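Local coordinates for protein serpin (PDB 5HGC) that probably inhibits serine-type endopeptidases and is seen here with cortisol bound, at residues F46-L51 with Y123-F128; A102-A107 with L168-V173. All blocks are in the same frame, centred on the assembly; numbering follows the deposited sequence.

Both contacts are buried, and their centres lie about 9 Å apart on the same side of the chain centre. Interaction 1 joins helix 39-52 to the end of helix 113-123 and the turn that follows it. It is apolar packing, with no hydrogen bond between its segments. Interaction 2 is a strand pair inside the main serpin sheet, beta-sheet A, and rests on four backbone hydrogen bonds with apolar side chains on both faces. The two meet through strand 126-130, which runs parallel to strand 100-106. F128 N probably bonds to I103 O, and F128 O to V105 N. Interaction 1 thus packs helices beside the sheet that interaction 2 helps build.

Interaction 1. Residues F46-L51 with Y123-F128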
# COMPACT_ATOMS: atom_id res chain seq x y z
N PHE A 46 -6.44 3.98 -9.85
CA PHE A 46 -6.84 3.45 -11.16
C PHE A 46 -8.31 3.22 -11.40
O PHE A 46 -8.77 3.44 -12.52
CB PHE A 46 -6.00 2.24 -11.57
CG PHE A 46 -4.74 2.66 -12.21
CD1 PHE A 46 -3.64 3.02 -11.44
CD2 PHE A 46 -4.69 2.87 -13.58
CE1 PHE A 46 -2.51 3.55 -12.04
CE2 PHE A 46 -3.56 3.38 -14.20
CZ PHE A 46 -2.46 3.72 -13.43
N ALA A 47 -9.04 2.83 -10.37
CA ALA A 47 -10.47 2.63 -10.51
C ALA A 47 -11.07 4.00 -10.81
O ALA A 47 -11.93 4.13 -11.67
CB ALA A 47 -11.06 2.07 -9.23
N MET A 48 -10.55 5.01 -10.14
CA MET A 48 -10.94 6.37 -10.38
C MET A 48 -10.72 6.80 -11.85
O MET A 48 -11.64 7.38 -12.45
CB MET A 48 -10.21 7.24 -9.40
CG MET A 48 -10.65 8.67 -9.37
SD MET A 48 -9.13 9.59 -9.53
CE MET A 48 -9.08 9.68 -11.31
N LEU A 49 -9.57 6.48 -12.46
CA LEU A 49 -9.43 6.69 -13.91
C LEU A 49 -10.49 5.99 -14.70
O LEU A 49 -11.00 6.53 -15.71
CB LEU A 49 -8.09 6.25 -14.45
CG LEU A 49 -6.91 7.19 -14.21
CD1 LEU A 49 -5.77 6.62 -15.02
CD2 LEU A 49 -7.20 8.62 -14.66
N ALA A 50 -10.84 4.78 -14.28
CA ALA A 50 -11.89 4.05 -14.99
C ALA A 50 -13.20 4.87 -15.10
O ALA A 50 -13.94 4.69 -16.07
CB ALA A 50 -12.14 2.71 -14.35
N LEU A 51 -13.47 5.73 -14.12
CA LEU A 51 -14.67 6.58 -14.19
C LEU A 51 -14.70 7.30 -15.51
O LEU A 51 -15.76 7.37 -16.14
CB LEU A 51 -14.73 7.65 -13.10
CG LEU A 51 -15.32 7.20 -11.79
CD1 LEU A 51 -15.32 8.37 -10.80
CD2 LEU A 51 -16.72 6.68 -12.08
N TYR A 123 -14.30 9.38 -5.10
CA TYR A 123 -12.90 9.04 -4.90
C TYR A 123 -12.21 10.18 -4.25
O TYR A 123 -11.00 10.16 -4.13
CB TYR A 123 -12.22 8.71 -6.23
CG TYR A 123 -12.62 7.36 -6.79
CD1 TYR A 123 -12.09 6.17 -6.26
CD2 TYR A 123 -13.54 7.25 -7.84
CE1 TYR A 123 -12.50 4.91 -6.73
CE2 TYR A 123 -13.92 6.02 -8.34
CZ TYR A 123 -13.42 4.84 -7.77
OH TYR A 123 -13.79 3.61 -8.26
N GLN A 124 -12.95 11.21 -3.82
CA GLN A 124 -12.31 12.42 -3.25
C GLN A 124 -11.15 12.99 -4.13
O GLN A 124 -10.18 13.49 -3.59
CB GLN A 124 -11.80 12.19 -1.81
CG GLN A 124 -12.61 11.28 -0.85
CD GLN A 124 -11.83 10.92 0.47
OE1 GLN A 124 -10.57 10.83 0.49
NE2 GLN A 124 -12.57 10.70 1.57
N LEU A 125 -11.23 12.89 -5.45
CA LEU A 125 -10.21 13.44 -6.34
C LEU A 125 -10.06 14.96 -6.24
O LEU A 125 -11.07 15.74 -6.28
CB LEU A 125 -10.49 13.08 -7.80
CG LEU A 125 -9.61 13.85 -8.82
CD1 LEU A 125 -8.18 13.35 -8.76
CD2 LEU A 125 -10.13 13.75 -10.26
N GLU A 126 -8.80 15.37 -6.13
CA GLU A 126 -8.43 16.77 -6.41
C GLU A 126 -7.73 16.79 -7.73
O GLU A 126 -6.77 16.03 -7.90
CB GLU A 126 -7.49 17.36 -5.35
CG GLU A 126 -8.16 17.39 -4.00
CD GLU A 126 -7.38 18.08 -2.90
OE1 GLU A 126 -6.13 18.18 -2.95
OE2 GLU A 126 -8.03 18.55 -1.95
N ALA A 127 -8.20 17.65 -8.65
CA ALA A 127 -7.59 17.78 -9.99
C ALA A 127 -7.05 19.19 -10.18
O ALA A 127 -7.67 20.17 -9.74
CB ALA A 127 -8.65 17.50 -11.04
N PHE A 128 -5.89 19.30 -10.83
CA PHE A 128 -5.16 20.61 -10.99
C PHE A 128 -4.76 20.82 -12.45
O PHE A 128 -4.24 19.90 -13.10
CB PHE A 128 -3.89 20.68 -10.15
CG PHE A 128 -4.15 20.53 -8.68
CD1 PHE A 128 -4.29 19.25 -8.08
CD2 PHE A 128 -4.28 21.66 -7.87
CE1 PHE A 128 -4.56 19.12 -6.73
CE2 PHE A 128 -4.55 21.53 -6.49
CZ PHE A 128 -4.69 20.26 -5.91
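Y123 sets CG anti to its own carbonyl carbon (chi1 -73°), which lays the ring against M48 and the rest of helix 39-52. M48 places CG anti to the backbone N (chi1 -171°), close to the root of the Y123 ring. The bends beyond CG turn SD toward L125.

M48 CB sits over one ring face, 3.7 Å from the centroid of the Y123 ring. It lies 17° off the ring normal, a CH-pi contact shifted toward the rim. M48 CG comes down beside the root of the ring, 3.5 Å from Y123 CG. At the far end, A47 CB approaches Y123 OH obliquely at 3.3 Å. L51 CD1 lies at the ring edge, 3.6 Å from Y123 CD2, but L51 has a second conformer and this contact is less certain. The M48 chain then reaches L125, crossing it at about a right angle, with SD 4.0 Å from L125 CD1.

The phenol oxygen is buried but not stranded, since Y123 OH is hydrogen-bonded to H78 ND1. H78 and L51 both line the pocket of the bound diamino sugar, so the ring is next to that site. A leucine in place of Y123 would probably leave H78 without its hydroxyl partner and open a gap beside A47.

Y123 ends helix 113-123. Q124 follows with positive phi, and the chain turns there into strand 126-130. Helix 74-89 packs against A47 and Y123 through F81. F115 of helix 113-123 touches M48, while L125 rests on A119 of that helix and on I103 of strand 100-106. The contact thus joins helix 39-52 to the point where helix 113-123 gives way to strand 126-130.

Interaction 2. Residues A102-A107 with L168-V173; sequences AIFVTA and LLASFV. Unlike the reference sequence in segment 102-107: A107 (reference Glu).
F104 and L168 form one end of the tight part of this antiparallel pair, and A102 and A170 the other. Both are hydrogen-bonded pairs, closed by two backbone bonds each. A102 N gives to A170 O at 2.8 Å, and A170 N returns a bond to A102 O at 2.7 Å. F104 N to L168 O and L168 N to F104 O complete the ladder. Between them, I103 faces L169 as a non-hydrogen-bonded pair, and I103 CA comes within 3.3 Å of L168 O in a CA-H...O contact.

Side chains pair on both faces. On one, F104 and L168 lie side by side and point the same way, with CD1 of F104 3.9 Å from CD2 of L168. A170 CB stands at the ring edge, 4.2 Å from F104 CE1. On the other face, I103 CG2 meets L169 CD1 at 3.6 Å. The CG1 branch of I103 takes the crowded position between N and the carbonyl carbon (chi1 61°), while CG2 makes this contact.

Within these segments the pairing stops at F104. T106 continues it by a backbone bond with V166, two residues before L168. A107, which differs from the reference sequence, is on the exposed side and does not touch 168-173.

I142 and Y145 of helix 135-149 cover the face of F104 and A102. Strand 126-130 flanks strand 100-106, and strand 316-325 runs parallel to 167-176 on its other edge. Direct pairing of those last two strands is consistent with a serpin whose reactive loop has not been inserted between them.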
# COMPACT_ATOMS: atom_id res chain seq x y z
N ALA A 102 -4.54 12.45 -6.71
CA ALA A 102 -4.60 13.73 -7.40
C ALA A 102 -4.19 13.53 -8.84
O ALA A 102 -3.43 12.60 -9.15
CB ALA A 102 -3.76 14.81 -6.73
N ILE A 103 -4.79 14.35 -9.72
CA ILE A 103 -4.37 14.49 -11.10
C ILE A 103 -3.89 15.88 -11.44
O ILE A 103 -4.45 16.86 -10.97
CB ILE A 103 -5.38 13.96 -12.14
CG1 ILE A 103 -6.71 14.70 -12.08
CG2 ILE A 103 -5.57 12.49 -11.94
CD1 ILE A 103 -7.66 14.45 -13.25
N PHE A 104 -2.81 15.94 -12.20
CA PHE A 104 -2.25 17.18 -12.70
C PHE A 104 -2.34 17.12 -14.22
O PHE A 104 -1.69 16.25 -14.85
CB PHE A 104 -0.84 17.36 -12.16
CG PHE A 104 -0.80 17.43 -10.67
CD1 PHE A 104 -0.69 16.23 -9.88
CD2 PHE A 104 -0.90 18.69 -10.01
CE1 PHE A 104 -0.67 16.32 -8.47
CE2 PHE A 104 -0.85 18.78 -8.61
CZ PHE A 104 -0.74 17.59 -7.84
N VAL A 105 -3.23 17.93 -14.80
CA VAL A 105 -3.57 17.80 -16.24
C VAL A 105 -3.04 19.06 -16.92
O VAL A 105 -3.16 20.19 -16.36
CB VAL A 105 -5.09 17.63 -16.51
CG1 VAL A 105 -5.41 17.38 -18.01
CG2 VAL A 105 -5.63 16.45 -15.73
N THR A 106 -2.44 18.89 -18.10
CA THR A 106 -1.99 20.04 -18.89
C THR A 106 -3.11 21.06 -19.08
O THR A 106 -4.26 20.70 -19.39
CB THR A 106 -1.42 19.64 -20.25
OG1 THR A 106 -1.26 20.82 -21.03
CG2 THR A 106 -2.33 18.69 -20.99
N ALA A 107 -2.77 22.33 -18.85
CA ALA A 107 -3.66 23.45 -19.15
C ALA A 107 -4.19 23.43 -20.60
O ALA A 107 -5.27 23.94 -20.88
CB ALA A 107 -2.95 24.77 -18.83
N LEU A 168 -0.31 13.73 -15.10
CA LEU A 168 0.30 13.05 -13.99
C LEU A 168 -0.79 12.53 -13.03
O LEU A 168 -1.57 13.31 -12.48
CB LEU A 168 1.23 14.04 -13.26
CG LEU A 168 1.84 13.51 -11.96
CD1 LEU A 168 2.74 12.29 -12.22
CD2 LEU A 168 2.62 14.55 -11.18
N LEU A 169 -0.87 11.22 -12.82
CA LEU A 169 -1.73 10.66 -11.74
C LEU A 169 -0.87 10.44 -10.54
O LEU A 169 0.09 9.68 -10.61
CB LEU A 169 -2.38 9.34 -12.17
CG LEU A 169 -3.25 8.57 -11.18
CD1 LEU A 169 -4.49 9.32 -10.71
CD2 LEU A 169 -3.65 7.28 -11.88
N ALA A 170 -1.15 11.16 -9.46
CA ALA A 170 -0.43 10.96 -8.19
C ALA A 170 -1.28 10.17 -7.12
O ALA A 170 -2.42 10.58 -6.82
CB ALA A 170 -0.00 12.30 -7.62
N SER A 171 -0.76 9.04 -6.58
CA SER A 171 -1.31 8.55 -5.29
C SER A 171 -0.25 8.49 -4.23
O SER A 171 0.89 8.06 -4.46
CB SER A 171 -2.10 7.24 -5.37
OG SER A 171 -1.18 6.21 -5.65
N PHE A 172 -0.64 8.96 -3.05
CA PHE A 172 0.29 8.99 -1.97
C PHE A 172 -0.43 8.76 -0.67
O PHE A 172 -1.62 9.01 -0.55
CB PHE A 172 1.06 10.30 -1.98
CG PHE A 172 0.19 11.52 -2.07
CD1 PHE A 172 -0.40 11.91 -3.30
CD2 PHE A 172 -0.05 12.30 -0.92
CE1 PHE A 172 -1.22 13.05 -3.35
CE2 PHE A 172 -0.85 13.46 -1.00
CZ PHE A 172 -1.44 13.82 -2.20
N VAL A 173 0.31 8.28 0.32
CA VAL A 173 -0.28 7.86 1.62
C VAL A 173 0.84 7.70 2.61
O VAL A 173 1.86 7.10 2.29
CB VAL A 173 -1.13 6.56 1.49
CG1 VAL A 173 -0.32 5.46 0.82
CG2 VAL A 173 -1.69 6.18 2.84